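Long-range contacts in enterobactin synthetase component F-related protein (Vibrio cholerae serotype O1, PDB 4OXI), which binds glycyl-adenosine-5'-phosphate as an adenylation domain and probably activates glycine with ATP in a lipopolysaccharide modification pathway tied to antimicrobial peptide resistance: residues T512-D517 and K542-I547; A497-P502 and A562-L567; Q221-T226 and R477-E482; N128-T133 and N536-P541. All coordinates share one frame; numbering follows the deposited sequence.

Contact 1 of 4, residues T512-D517 and K542-I547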
# COMPACT_ATOMS: atom_id res chain seq x y z
N THR A 512 20.07 0.23 -3.23
CA THR A 512 20.94 1.10 -2.44
C THR A 512 22.38 0.59 -2.46
O THR A 512 22.62 -0.59 -2.72
CB THR A 512 20.51 1.18 -0.94
OG1 THR A 512 20.57 -0.12 -0.35
CG2 THR A 512 19.09 1.75 -0.81
N VAL A 513 23.33 1.48 -2.20
CA VAL A 513 24.70 1.04 -1.94
C VAL A 513 25.19 1.65 -0.63
O VAL A 513 24.72 2.71 -0.21
CB VAL A 513 25.68 1.38 -3.11
CG1 VAL A 513 25.18 0.82 -4.42
CG2 VAL A 513 25.88 2.86 -3.21
N ALA A 514 26.14 0.97 0.02
CA ALA A 514 26.65 1.46 1.29
C ALA A 514 28.10 1.92 1.19
O ALA A 514 28.92 1.26 0.54
CB ALA A 514 26.48 0.38 2.36
N PHE A 515 28.41 3.06 1.81
CA PHE A 515 29.79 3.51 2.00
C PHE A 515 30.12 3.45 3.48
O PHE A 515 29.38 3.99 4.31
CB PHE A 515 29.99 4.94 1.52
CG PHE A 515 29.85 5.11 0.04
CD1 PHE A 515 30.97 5.07 -0.78
CD2 PHE A 515 28.60 5.29 -0.54
CE1 PHE A 515 30.85 5.22 -2.15
CE2 PHE A 515 28.47 5.44 -1.93
CZ PHE A 515 29.61 5.40 -2.73
N VAL A 516 31.21 2.78 3.82
CA VAL A 516 31.68 2.75 5.20
C VAL A 516 33.10 3.30 5.25
O VAL A 516 33.78 3.38 4.23
CB VAL A 516 31.65 1.33 5.77
CG1 VAL A 516 30.23 0.77 5.71
CG2 VAL A 516 32.62 0.43 4.99
N ASP A 517 33.54 3.71 6.43
CA ASP A 517 34.89 4.25 6.54
C ASP A 517 35.94 3.16 6.34
O ASP A 517 35.62 1.96 6.26
CB ASP A 517 35.06 4.96 7.88
CG ASP A 517 34.86 4.04 9.06
OD1 ASP A 517 35.59 3.02 9.15
OD2 ASP A 517 33.99 4.32 9.90
N LYS A 542 23.39 -3.43 -2.15
CA LYS A 542 23.86 -4.42 -3.11
C LYS A 542 25.34 -4.24 -3.40
O LYS A 542 26.00 -5.13 -3.92
CB LYS A 542 23.09 -4.31 -4.44
CG LYS A 542 21.58 -4.47 -4.32
CD LYS A 542 21.23 -5.67 -3.46
CE LYS A 542 19.72 -5.77 -3.22
NZ LYS A 542 19.45 -6.53 -1.96
N ARG A 543 25.86 -3.06 -3.07
CA ARG A 543 27.28 -2.79 -3.24
C ARG A 543 27.81 -2.05 -2.02
O ARG A 543 27.13 -1.18 -1.46
CB ARG A 543 27.53 -1.94 -4.48
CG ARG A 543 27.32 -2.65 -5.79
CD ARG A 543 27.32 -1.62 -6.92
NE ARG A 543 27.44 -2.25 -8.22
CZ ARG A 543 28.57 -2.27 -8.93
NH1 ARG A 543 29.66 -1.68 -8.46
NH2 ARG A 543 28.59 -2.87 -10.12
N TRP A 544 29.03 -2.39 -1.63
CA TRP A 544 29.66 -1.86 -0.43
C TRP A 544 31.00 -1.24 -0.79
O TRP A 544 31.79 -1.84 -1.52
CB TRP A 544 29.85 -2.99 0.57
CG TRP A 544 28.56 -3.64 0.92
CD1 TRP A 544 27.80 -4.44 0.12
CD2 TRP A 544 27.87 -3.55 2.17
NE1 TRP A 544 26.67 -4.84 0.79
CE2 TRP A 544 26.69 -4.31 2.06
CE3 TRP A 544 28.13 -2.91 3.38
CZ2 TRP A 544 25.78 -4.45 3.11
CZ3 TRP A 544 27.23 -3.04 4.42
CH2 TRP A 544 26.07 -3.80 4.28
N TYR A 545 31.25 -0.03 -0.29
CA TYR A 545 32.51 0.66 -0.56
C TYR A 545 33.15 1.10 0.76
O TYR A 545 32.47 1.61 1.67
CB TYR A 545 32.27 1.87 -1.48
CG TYR A 545 31.69 1.51 -2.84
CD1 TYR A 545 32.51 1.35 -3.94
CD2 TYR A 545 30.32 1.32 -3.01
CE1 TYR A 545 31.99 1.02 -5.19
CE2 TYR A 545 29.79 0.99 -4.25
CZ TYR A 545 30.64 0.84 -5.34
OH TYR A 545 30.13 0.50 -6.57
N ALA A 546 34.46 0.87 0.87
CA ALA A 546 35.26 1.43 1.96
C ALA A 546 35.91 2.69 1.41
O ALA A 546 36.72 2.63 0.47
CB ALA A 546 36.31 0.44 2.43
N ILE A 547 35.52 3.84 1.95
CA ILE A 547 35.96 5.12 1.39
C ILE A 547 36.59 5.96 2.49
O ILE A 547 36.14 5.93 3.64
CB ILE A 547 34.77 5.86 0.70
CG1 ILE A 547 35.26 7.04 -0.15
CG2 ILE A 547 33.73 6.32 1.72
CD1 ILE A 547 34.17 7.69 -0.99
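A514 O takes the backbone N of Y545 at 2.8 Å and, more loosely, a CA-H...O contact from the CA of W544 at 3.4 Å, while the edge of the Y545 ring lies close to the same oxygen. Alternating backbone bonds continue on either side: A514 N reaches R543 O at 2.8 Å, V516 N reaches Y545 O, and I547 N reaches V516 O, pairing two parallel strands in register. F515 and Y545, paired in this register, sit on one face, and their matching first torsions (chi1 -67° and -60°) turn the rings the same way. The ring planes are 22° apart but slid, with centroids 5.1 Å from each other, so the closest touch is F515 CD1 on Y545 CB at 3.5 Å. I547 CG2 adds a methyl contact to F515 CD1. The Y545 hydroxyl is held by R543 NH1, which donates to OH at 2.9 Å. On the other face A514 CB sits over the six-membered ring of W544, 4.2 Å from its centroid. The strands belong to a beta-alpha-beta unit whose helix, 524-531, packs on V516 and W544. Helix 560-568 packs on F515 and Y545, and strand 496-500 flanks the other edge of 512-516.

Contact 2 of 4, residues A497-P502 and A562-L567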
# COMPACT_ATOMS: atom_id res chain seq x y z
N ALA A 497 27.29 5.99 4.93
CA ALA A 497 26.30 6.66 4.07
C ALA A 497 25.54 5.64 3.23
O ALA A 497 26.15 4.71 2.68
CB ALA A 497 26.98 7.69 3.17
N ILE A 498 24.22 5.80 3.12
CA ILE A 498 23.42 4.92 2.28
C ILE A 498 22.95 5.73 1.08
O ILE A 498 22.38 6.81 1.25
CB ILE A 498 22.22 4.33 3.04
CG1 ILE A 498 22.66 3.69 4.34
CG2 ILE A 498 21.47 3.32 2.17
CD1 ILE A 498 23.51 2.40 4.18
N VAL A 499 23.20 5.24 -0.12
CA VAL A 499 22.92 6.00 -1.33
C VAL A 499 21.99 5.21 -2.24
O VAL A 499 22.26 4.04 -2.53
CB VAL A 499 24.21 6.30 -2.10
CG1 VAL A 499 23.89 7.06 -3.37
CG2 VAL A 499 25.16 7.10 -1.24
N PRO A 500 20.89 5.84 -2.69
CA PRO A 500 20.03 5.21 -3.71
C PRO A 500 20.83 5.07 -5.00
O PRO A 500 21.33 6.08 -5.51
CB PRO A 500 18.91 6.24 -3.91
CG PRO A 500 18.90 7.04 -2.62
CD PRO A 500 20.35 7.13 -2.22
N TRP A 501 20.92 3.85 -5.51
CA TRP A 501 21.71 3.55 -6.70
C TRP A 501 21.48 2.10 -7.12
O TRP A 501 21.44 1.22 -6.26
CB TRP A 501 23.20 3.75 -6.42
CG TRP A 501 24.00 3.70 -7.66
CD1 TRP A 501 24.65 2.61 -8.20
CD2 TRP A 501 24.22 4.79 -8.57
NE1 TRP A 501 25.25 2.96 -9.38
CE2 TRP A 501 25.00 4.29 -9.64
CE3 TRP A 501 23.82 6.13 -8.60
CZ2 TRP A 501 25.40 5.10 -10.71
CZ3 TRP A 501 24.21 6.93 -9.66
CH2 TRP A 501 25.00 6.41 -10.70
N PRO A 502 21.37 1.83 -8.43
CA PRO A 502 21.44 2.79 -9.55
C PRO A 502 20.15 3.57 -9.77
O PRO A 502 19.10 3.24 -9.21
CB PRO A 502 21.73 1.89 -10.77
CG PRO A 502 21.19 0.53 -10.39
CD PRO A 502 21.28 0.43 -8.89
N ALA A 562 26.92 13.79 -4.75
CA ALA A 562 28.33 13.64 -5.10
C ALA A 562 28.74 12.17 -5.13
O ALA A 562 29.49 11.73 -6.02
CB ALA A 562 29.20 14.41 -4.11
N LEU A 563 28.23 11.41 -4.17
CA LEU A 563 28.45 9.97 -4.15
C LEU A 563 27.79 9.33 -5.38
O LEU A 563 28.36 8.41 -5.99
CB LEU A 563 27.93 9.37 -2.84
CG LEU A 563 28.76 9.70 -1.59
CD1 LEU A 563 28.00 9.39 -0.31
CD2 LEU A 563 30.09 8.93 -1.62
N GLN A 564 26.62 9.83 -5.77
CA GLN A 564 25.96 9.35 -6.98
C GLN A 564 26.82 9.65 -8.22
O GLN A 564 27.04 8.76 -9.05
CB GLN A 564 24.53 9.91 -7.09
CG GLN A 564 23.61 9.26 -6.06
CD GLN A 564 22.21 9.83 -6.00
OE1 GLN A 564 21.99 11.02 -6.17
NE2 GLN A 564 21.24 8.96 -5.73
N GLN A 565 27.34 10.87 -8.30
CA GLN A 565 28.23 11.25 -9.40
C GLN A 565 29.46 10.35 -9.43
O GLN A 565 29.88 9.90 -10.49
CB GLN A 565 28.67 12.71 -9.26
CG GLN A 565 27.54 13.71 -9.16
CD GLN A 565 28.05 15.14 -8.97
OE1 GLN A 565 29.09 15.52 -9.50
NE2 GLN A 565 27.31 15.93 -8.19
N GLN A 566 30.02 10.08 -8.25
CA GLN A 566 31.21 9.23 -8.18
C GLN A 566 30.91 7.84 -8.70
O GLN A 566 31.67 7.29 -9.49
CB GLN A 566 31.76 9.15 -6.76
CG GLN A 566 32.88 8.13 -6.63
CD GLN A 566 33.69 8.31 -5.36
OE1 GLN A 566 33.71 9.39 -4.76
NE2 GLN A 566 34.37 7.24 -4.95
N LEU A 567 29.79 7.27 -8.25
CA LEU A 567 29.37 5.94 -8.67
C LEU A 567 29.13 5.85 -10.18
O LEU A 567 29.41 4.81 -10.80
CB LEU A 567 28.11 5.52 -7.92
CG LEU A 567 28.27 5.17 -6.44
CD1 LEU A 567 26.92 5.19 -5.75
CD2 LEU A 567 28.90 3.80 -6.33
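W501 lays the face of its indole on L567 just past the end of a strand that packs on a helix, in the alpha/beta fold of the C-terminal part of this adenylation domain; the segment axes are 8.9 Å apart and inclined at 65°. L567 CB sits over the centre of the six-membered ring, 3.9 Å from its centroid, a CH-pi contact, and L567 CD1 lies near W501 CG. P502 CB lies toward the rim of the opposite indole face, consistent with the cis peptide bond before P502. W501 CZ3 also comes within 3.4 Å of Q564 O, obliquely to the ring. Back on the strand, V499 divides its two methyls between neighbours: CG1, anti to the backbone N (chi1 178°), meets Q564 CG at 3.5 Å, and CG2 meets L563 CD1 at 3.8 Å. A497 CB touches the same leucine methyl. F515 of the adjoining strand also packs on V499 and L563. Beyond CG the Q564 chain is extended and carries its amide past V499 to the strand's end, where NE2 donates to P500 O at 2.9 Å; NE2 lies in the carbonyl plane of P500, and P500 O in turn lies within 5° of the Q564 amide plane.

Contact 3 of 4, residues Q221-T226 and R477-E482. With GAP (glycyl-adenosine-5'-phosphate), chain B.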
# COMPACT_ATOMS: atom_id res chain seq x y z
N GLN A 221 2.27 -1.16 7.98
CA GLN A 221 3.49 -0.70 8.61
C GLN A 221 4.47 -0.12 7.61
O GLN A 221 4.47 -0.45 6.43
CB GLN A 221 4.14 -1.78 9.49
CG GLN A 221 4.42 -3.10 8.84
CD GLN A 221 5.07 -4.09 9.81
OE1 GLN A 221 4.59 -4.33 10.94
NE2 GLN A 221 6.19 -4.66 9.38
N THR A 222 5.28 0.80 8.11
CA THR A 222 6.22 1.48 7.26
C THR A 222 7.53 1.62 8.01
O THR A 222 7.60 1.39 9.22
CB THR A 222 5.68 2.86 6.82
OG1 THR A 222 6.56 3.42 5.84
CG2 THR A 222 5.57 3.80 8.00
N SER A 223 8.57 1.97 7.26
CA SER A 223 9.92 2.11 7.77
C SER A 223 10.03 3.17 8.87
O SER A 223 9.55 4.30 8.71
CB SER A 223 10.83 2.47 6.60
OG SER A 223 12.08 2.97 7.04
N GLY A 224 10.66 2.81 9.98
CA GLY A 224 10.99 3.78 11.03
C GLY A 224 12.49 3.99 11.11
O GLY A 224 13.26 3.04 10.97
N SER A 225 12.92 5.23 11.35
CA SER A 225 14.35 5.57 11.40
C SER A 225 15.24 4.70 12.29
O SER A 225 16.42 4.51 11.99
CB SER A 225 14.54 7.04 11.79
OG SER A 225 13.98 7.90 10.81
N THR A 226 14.69 4.16 13.37
CA THR A 226 15.49 3.37 14.30
C THR A 226 15.41 1.89 13.97
O THR A 226 16.06 1.07 14.62
CB THR A 226 15.03 3.56 15.76
OG1 THR A 226 13.88 2.73 16.01
CG2 THR A 226 14.69 5.01 16.04
N ARG A 477 8.53 2.30 -0.12
CA ARG A 477 8.89 3.34 0.84
C ARG A 477 9.92 2.88 1.87
O ARG A 477 9.77 1.82 2.47
CB ARG A 477 7.62 3.78 1.56
CG ARG A 477 7.81 4.83 2.65
CD ARG A 477 6.45 5.29 3.17
NE ARG A 477 6.54 5.97 4.46
CZ ARG A 477 5.54 6.66 5.01
NH1 ARG A 477 4.37 6.77 4.38
NH2 ARG A 477 5.72 7.24 6.19
N VAL A 478 10.96 3.68 2.10
CA VAL A 478 11.91 3.37 3.16
C VAL A 478 12.62 4.63 3.65
O VAL A 478 12.79 5.58 2.89
CB VAL A 478 12.95 2.32 2.69
CG1 VAL A 478 13.83 2.90 1.61
CG2 VAL A 478 13.79 1.80 3.87
N GLU A 479 12.99 4.65 4.93
CA GLU A 479 13.85 5.71 5.46
C GLU A 479 15.32 5.32 5.27
O GLU A 479 15.76 4.28 5.76
CB GLU A 479 13.58 5.92 6.96
CG GLU A 479 12.11 6.19 7.33
CD GLU A 479 11.67 7.60 7.01
OE1 GLU A 479 12.54 8.43 6.64
OE2 GLU A 479 10.46 7.90 7.14
N LEU A 480 16.09 6.14 4.56
CA LEU A 480 17.51 5.87 4.38
C LEU A 480 18.19 5.73 5.74
O LEU A 480 19.15 4.97 5.88
CB LEU A 480 18.19 6.96 3.55
CG LEU A 480 17.85 6.90 2.06
CD1 LEU A 480 18.61 7.95 1.28
CD2 LEU A 480 18.11 5.52 1.49
N GLU A 481 17.67 6.43 6.75
CA GLU A 481 18.19 6.31 8.12
C GLU A 481 17.95 4.95 8.76
O GLU A 481 18.74 4.52 9.60
CB GLU A 481 17.66 7.42 9.03
CG GLU A 481 18.23 8.79 8.72
CD GLU A 481 17.31 9.61 7.84
OE1 GLU A 481 17.55 10.84 7.71
OE2 GLU A 481 16.35 9.03 7.27
N GLU A 482 16.87 4.26 8.38
CA GLU A 482 16.68 2.91 8.91
C GLU A 482 17.80 2.00 8.39
O GLU A 482 18.34 1.19 9.14
CB GLU A 482 15.30 2.32 8.56
CG GLU A 482 15.18 0.85 9.01
CD GLU A 482 13.91 0.12 8.54
OE1 GLU A 482 13.19 0.63 7.65
OE2 GLU A 482 13.65 -1.00 9.06
N GAP B . -0.30 5.56 -0.69
CA GAP B . 0.52 5.61 -1.94
C GAP B . 1.97 5.64 -1.51
O GAP B . 2.90 5.65 -2.30
PA GAP B . 3.66 5.65 0.67
O1A GAP B . 3.31 6.05 2.08
O2A GAP B . 4.38 4.35 0.39
O3A GAP B . 2.24 5.68 -0.08
C5' GAP B . 4.07 8.22 0.31
O5' GAP B . 4.49 6.88 0.04
C4' GAP B . 5.05 9.18 -0.33
O4' GAP B . 5.24 8.81 -1.70
C3' GAP B . 4.54 10.60 -0.40
O3' GAP B . 4.77 11.30 0.82
C2' GAP B . 5.33 11.16 -1.58
O2' GAP B . 6.66 11.44 -1.18
C1' GAP B . 5.49 9.97 -2.49
N9 GAP B . 4.47 10.04 -3.56
C8 GAP B . 3.29 9.39 -3.56
N7 GAP B . 2.59 9.64 -4.69
C5 GAP B . 3.33 10.49 -5.44
C6 GAP B . 3.17 11.18 -6.74
N6 GAP B . 2.06 10.98 -7.50
N1 GAP B . 4.18 11.99 -7.14
C2 GAP B . 5.29 12.18 -6.40
N3 GAP B . 5.49 11.59 -5.21
C4 GAP B . 4.57 10.75 -4.69
O HOH W 1 8.75 5.72 6.63
O HOH W 2 11.36 -0.17 10.40
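The guanidinium of R477 has T222 over one face, with CG2 3.7 Å above the plane toward the rim, and the phosphate of glycyl-adenosine-5'-phosphate at its edge. NH1 donates to ligand O1A at 2.6 Å, and NH2 forms a salt bridge to E364. T222 OG1, 2.9 Å from R477 NE, lies above the group at an angle too poor for a hydrogen bond; NE instead donates in plane to a water. That water gives its own protons to S223 O at 2.6 Å and to E479 OE2, which the bend of the E479 chain (chi2 -76°) brings round. R477 is thus fixed from both segments. Next to it S223 OG is gripped twice: it accepts from E479 N at 2.8 Å and donates to E482 OE1 at 2.7 Å, meeting the carboxylate on its anti side and 28° out of plane. E479 occupies the N-cap position of helix 480-491, whose first turn also places E482 CB 3.2 Å from G224 O. The run T222-S223-G224-S225-T226 opens the glycine- and serine-rich phosphate-binding loop of adenylate-forming enzymes, and residues 477-482 belong to their C-terminal part; here the two meet beside the adenylate pocket.

Contact 4 of 4, residues N128-T133 and N536-P541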
# COMPACT_ATOMS: atom_id res chain seq x y z
N ASN A 128 4.40 -9.00 5.45
CA ASN A 128 5.25 -8.97 4.26
C ASN A 128 5.66 -10.37 3.83
O ASN A 128 5.98 -11.21 4.67
CB ASN A 128 6.49 -8.11 4.52
CG ASN A 128 7.20 -7.72 3.24
OD1 ASN A 128 7.78 -8.56 2.55
ND2 ASN A 128 7.14 -6.44 2.91
N ALA A 129 5.65 -10.63 2.52
CA ALA A 129 5.99 -11.96 1.99
C ALA A 129 7.42 -12.37 2.35
O ALA A 129 7.74 -13.56 2.38
CB ALA A 129 5.81 -12.01 0.46
N ARG A 130 8.27 -11.39 2.63
CA ARG A 130 9.65 -11.70 2.98
C ARG A 130 10.03 -11.27 4.40
O ARG A 130 11.20 -11.12 4.72
CB ARG A 130 10.60 -11.12 1.92
CG ARG A 130 10.28 -11.72 0.54
CD ARG A 130 11.31 -11.41 -0.52
NE ARG A 130 11.35 -9.99 -0.81
CZ ARG A 130 12.21 -9.42 -1.65
NH1 ARG A 130 12.17 -8.10 -1.84
NH2 ARG A 130 13.11 -10.16 -2.29
N ALA A 131 9.03 -11.09 5.26
CA ALA A 131 9.31 -10.86 6.67
C ALA A 131 9.82 -12.14 7.29
O ALA A 131 9.35 -13.25 6.98
CB ALA A 131 8.06 -10.39 7.39
N THR A 132 10.78 -11.97 8.19
CA THR A 132 11.34 -13.09 8.94
C THR A 132 10.41 -13.45 10.07
O THR A 132 9.51 -12.68 10.44
CB THR A 132 12.69 -12.72 9.57
OG1 THR A 132 12.48 -11.73 10.59
CG2 THR A 132 13.64 -12.17 8.51
N THR A 133 10.66 -14.63 10.62
CA THR A 133 9.94 -15.11 11.77
C THR A 133 9.91 -14.06 12.87
O THR A 133 8.85 -13.76 13.43
CB THR A 133 10.61 -16.38 12.29
OG1 THR A 133 10.48 -17.39 11.28
CG2 THR A 133 9.95 -16.86 13.56
N ASN A 536 14.27 -5.83 4.75
CA ASN A 536 13.75 -6.44 3.53
C ASN A 536 14.83 -6.41 2.45
O ASN A 536 15.52 -5.41 2.30
CB ASN A 536 12.52 -5.64 3.08
CG ASN A 536 11.81 -6.27 1.91
OD1 ASN A 536 12.25 -6.17 0.75
ND2 ASN A 536 10.68 -6.93 2.20
N PRO A 537 14.98 -7.52 1.69
CA PRO A 537 15.99 -7.68 0.63
C PRO A 537 16.10 -6.48 -0.31
O PRO A 537 17.18 -6.16 -0.80
CB PRO A 537 15.48 -8.90 -0.15
CG PRO A 537 14.75 -9.71 0.87
CD PRO A 537 14.15 -8.73 1.85
N THR A 538 14.97 -5.84 -0.56
CA THR A 538 14.93 -4.69 -1.46
C THR A 538 15.84 -3.58 -0.94
O THR A 538 16.49 -2.89 -1.72
CB THR A 538 13.50 -4.14 -1.57
OG1 THR A 538 12.64 -5.17 -2.06
CG2 THR A 538 13.44 -2.93 -2.50
N PHE A 539 15.88 -3.45 0.38
CA PHE A 539 16.60 -2.36 1.02
C PHE A 539 18.05 -2.71 1.35
O PHE A 539 18.85 -1.81 1.64
CB PHE A 539 15.84 -1.92 2.27
CG PHE A 539 14.39 -1.57 2.00
CD1 PHE A 539 14.02 -0.93 0.83
CD2 PHE A 539 13.41 -1.91 2.93
CE1 PHE A 539 12.67 -0.62 0.58
CE2 PHE A 539 12.06 -1.61 2.68
CZ PHE A 539 11.69 -0.96 1.51
N VAL A 540 18.40 -4.00 1.32
CA VAL A 540 19.77 -4.40 1.64
C VAL A 540 20.72 -3.87 0.57
O VAL A 540 20.50 -4.10 -0.63
CB VAL A 540 19.92 -5.92 1.78
CG1 VAL A 540 21.37 -6.29 2.08
CG2 VAL A 540 19.03 -6.46 2.89
N PRO A 541 21.76 -3.13 0.99
CA PRO A 541 22.72 -2.56 0.02
C PRO A 541 23.33 -3.67 -0.84
O PRO A 541 23.70 -4.72 -0.31
CB PRO A 541 23.78 -1.91 0.92
CG PRO A 541 23.04 -1.61 2.21
CD PRO A 541 22.10 -2.78 2.38
O HOH W 3 9.00 -8.12 -0.12
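R130 lays its guanidinium on the ring of P537 where two loops, each folded into an Asx turn, face each other across the seam between the N-terminal and C-terminal parts of the adenylation domain. P537 CG lies 3.5 Å above the centre of the guanidinium plane, and P537 CB is close to NH2. At the edge, and in plane, T538 OG1 stands 3.0 Å from R130 NH1. The amide of N536 is turned 71° from the guanidinium, with OD1 3.2 Å from R130 NH1. The bend of the arginine chain at chi3 (-65°) brings the group over the proline. Between the loops one water joins three side chains: it donates to N128 OD1 and accepts from R130 NE and from N536 ND2, the last at 3.1 Å. The two asparagine amides stand 68° apart, each OD1 closing its own Asx turn. N128 OD1 accepts R130 N at 2.9 Å, on a lone pair in the carbonyl plane, within a type I turn from N128 to A131. On the facing loop N536 OD1 is gripped twice, by T538 N at 3.0 Å, tilted from the carbonyl plane, and by T538 OG1, nearly in line with the C=O bond. Further out, Q476 makes a weak bond to T538 OG1, while the first loop is fixed to helix 155-164 by R157, whose NH2 bonds to both N128 O and A131 O.

In the fold
Contacts 1 and 2 hold the same small sheet: strand 512-516 is central, pairing with 543-546 in contact 1 and, on its other edge, with 496-500, the strand that meets helix 560-568 in contact 2. Both are partly buried and mainly apolar, although contact 1 rests on backbone bonds and contact 2 on side chains. L567 of contact 2 also packs on V513 and Y545 of contact 1. Contact 3 is also partly buried but polar, built on charges, hydroxyls and waters beside the ligand. Contact 4 is a surface contact of loops bridged by water. F539 of 536-541 packs on R477 and V478 of contact 3, while T512 and K542 of contact 1 bond to carbonyls of that same loop.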